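Side-chain contact in peroxisomal membrane protein PEX15 (Saccharomyces cerevisiae, PDB 5VXV), which anchors the Pex1/Pex6 AAA-ATPase to the peroxisomal membrane, serving as its docking factor through binding to Pex6: residues Glu22-Val27 against Leu42-Ser47. Sequence-based numbering, arbitrary orientation.
Sequences EKMSEV and LDLFVS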
loop_
_atom_site.group_PDB
_atom_site.type_symbol
_atom_site.label_atom_id
_atom_site.label_comp_id
_atom_site.label_asym_id
_atom_site.label_seq_id
_atom_site.Cartn_x
_atom_site.Cartn_y
_atom_site.Cartn_z
ATOM N N GLU A 22 -5.044 19.444 -3.913
ATOM C CA GLU A 22 -4.855 20.548 -4.851
ATOM C C GLU A 22 -4.121 21.708 -4.189
ATOM O O GLU A 22 -3.292 22.371 -4.824
ATOM C CB GLU A 22 -6.203 21.014 -5.406
ATOM C CG GLU A 22 -6.910 20.005 -6.308
ATOM C CD GLU A 22 -6.244 19.849 -7.667
ATOM O OE1 GLU A 22 -5.194 20.486 -7.900
ATOM O OE2 GLU A 22 -6.775 19.089 -8.507
ATOM N N LYS A 23 -4.408 21.968 -2.911
ATOM C CA LYS A 23 -3.712 23.040 -2.205
ATOM C C LYS A 23 -2.248 22.682 -1.971
ATOM O O LYS A 23 -1.364 23.534 -2.122
ATOM C CB LYS A 23 -4.408 23.339 -0.876
ATOM C CG LYS A 23 -3.812 24.521 -0.112
ATOM C CD LYS A 23 -3.885 25.808 -0.918
HETATM N N MSE A 24 -1.971 21.436 -1.598
HETATM C CA MSE A 24 -0.593 20.995 -1.414
HETATM C C MSE A 24 0.183 21.195 -2.710
HETATM O O MSE A 24 1.335 21.628 -2.697
HETATM C CB MSE A 24 -0.540 19.525 -0.980
HETATM C CG MSE A 24 -1.150 19.252 0.391
HETATM SE SE MSE A 24 -0.849 17.429 1.033
HETATM C CE MSE A 24 1.020 17.610 1.560
ATOM N N SER A 25 -0.463 20.875 -3.833
ATOM C CA SER A 25 0.171 21.059 -5.135
ATOM C C SER A 25 0.370 22.536 -5.445
ATOM O O SER A 25 1.441 22.937 -5.918
ATOM C CB SER A 25 -0.671 20.396 -6.224
ATOM O OG SER A 25 -0.148 20.670 -7.511
ATOM N N GLU A 26 -0.649 23.357 -5.183
ATOM C CA GLU A 26 -0.562 24.786 -5.470
ATOM C C GLU A 26 0.621 25.425 -4.755
ATOM O O GLU A 26 1.308 26.283 -5.322
ATOM C CB GLU A 26 -1.869 25.471 -5.065
ATOM C CG GLU A 26 -1.900 26.978 -5.282
ATOM C CD GLU A 26 -3.095 27.636 -4.617
ATOM N N VAL A 27 0.874 25.026 -3.503
ATOM C CA VAL A 27 1.924 25.660 -2.709
ATOM C C VAL A 27 3.283 24.998 -2.883
ATOM O O VAL A 27 4.286 25.530 -2.382
ATOM C CB VAL A 27 1.548 25.680 -1.212
ATOM C CG1 VAL A 27 0.175 26.315 -1.016
ATOM C CG2 VAL A 27 1.583 24.281 -0.610
ATOM N N LEU A 42 4.903 14.851 4.390
ATOM C CA LEU A 42 4.844 13.552 3.727
ATOM C C LEU A 42 3.730 12.693 4.312
ATOM O O LEU A 42 2.982 12.045 3.572
ATOM C CB LEU A 42 6.194 12.845 3.852
ATOM C CG LEU A 42 6.281 11.396 3.365
ATOM C CD1 LEU A 42 5.886 11.278 1.907
ATOM C CD2 LEU A 42 7.694 10.866 3.582
ATOM N N ASP A 43 3.601 12.682 5.641
ATOM C CA ASP A 43 2.572 11.869 6.282
ATOM C C ASP A 43 1.177 12.285 5.823
ATOM O O ASP A 43 0.330 11.430 5.540
ATOM C CB ASP A 43 2.699 11.979 7.801
ATOM C CG ASP A 43 2.233 10.730 8.522
ATOM O OD1 ASP A 43 2.603 9.614 8.095
ATOM O OD2 ASP A 43 1.502 10.862 9.526
ATOM N N LEU A 44 0.917 13.593 5.745
ATOM C CA LEU A 44 -0.382 14.060 5.268
ATOM C C LEU A 44 -0.611 13.645 3.822
ATOM O O LEU A 44 -1.690 13.161 3.462
ATOM C CB LEU A 44 -0.483 15.580 5.405
ATOM C CG LEU A 44 -1.724 16.212 4.758
ATOM C CD1 LEU A 44 -3.005 15.653 5.362
ATOM C CD2 LEU A 44 -1.692 17.728 4.883
ATOM N N PHE A 45 0.397 13.838 2.973
ATOM C CA PHE A 45 0.255 13.506 1.561
ATOM C C PHE A 45 -0.136 12.045 1.374
ATOM O O PHE A 45 -1.070 11.730 0.629
ATOM C CB PHE A 45 1.557 13.816 0.826
ATOM C CG PHE A 45 1.547 13.400 -0.612
ATOM C CD1 PHE A 45 0.796 14.098 -1.540
ATOM C CD2 PHE A 45 2.287 12.308 -1.036
ATOM C CE1 PHE A 45 0.783 13.721 -2.863
ATOM C CE2 PHE A 45 2.280 11.926 -2.361
ATOM C CZ PHE A 45 1.528 12.631 -3.276
ATOM N N VAL A 46 0.567 11.134 2.051
ATOM C CA VAL A 46 0.274 9.709 1.908
ATOM C C VAL A 46 -1.123 9.394 2.429
ATOM O O VAL A 46 -1.873 8.624 1.816
ATOM C CB VAL A 46 1.351 8.872 2.624
ATOM C CG1 VAL A 46 0.998 7.388 2.594
ATOM C CG2 VAL A 46 2.706 9.096 1.976
ATOM N N SER A 47 -1.500 9.981 3.567
ATOM C CA SER A 47 -2.818 9.707 4.130
ATOM C C SER A 47 -3.927 10.214 3.217
ATOM O O SER A 47 -4.951 9.541 3.044
ATOM C CB SER A 47 -2.939 10.337 5.517
ATOM O OG SER A 47 -2.146 9.634 6.458
#
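The hydrogen bond from Glu26 N to Glu22 O, at 2.8 Å, closes the helical turn from which Met24 reaches across to Leu44 and Phe45. It belongs to the backbone of helix 17-27; the contact with helix 39-51 itself is apolar. Met24, modelled as selenomethionine, does most of the reaching: its CA lies 8.1 Å from Phe45 CA, and its end touches both Leu44 and Phe45. The chain leaves its helix extended about CB-CG (chi2 -172°) and then bends at the selenium (chi3 76°), which turns the methyl aside and gives the tip two separate points of touch. Met24 SE rests against the branch of Leu44, 4.0 Å from CD2, with CG at a similar range. Beyond the bend, Met24 CE comes to 3.9 Å from Phe45 CB, close to where that side chain leaves the backbone, and the aromatic ring is not what it meets. With CG anti to the backbone N, Phe45 instead carries its ring on to Phe35, the two planes inclined at about 35°, while also touching Ile30 and Ile69.

All three side chains are buried, yet the two segments bury just 144 Å² between them. Much of the enclosure comes from neighbours: Cys8 of helix 3-13 and the loop residues Phe29 and Ile30 pack on Met24, and Phe5 and Phe12 on Leu44. The contact joins helix 17-27 to helix 39-51 in an apolar cluster that also takes in residues of helix 3-13, near the N-terminal end of this largely helical, probably cytoplasmic part of the protein. On other faces of the two helices, Ser25 OG hydrogen-bonds to Glu65 and Asp43 OD1 forms a salt bridge with Lys90. With no hydrogen bond between the segments, dispersion and exclusion of water are the likely source of cohesion here, and the polarisable selenoether, in place of methionine's thioether, can contribute.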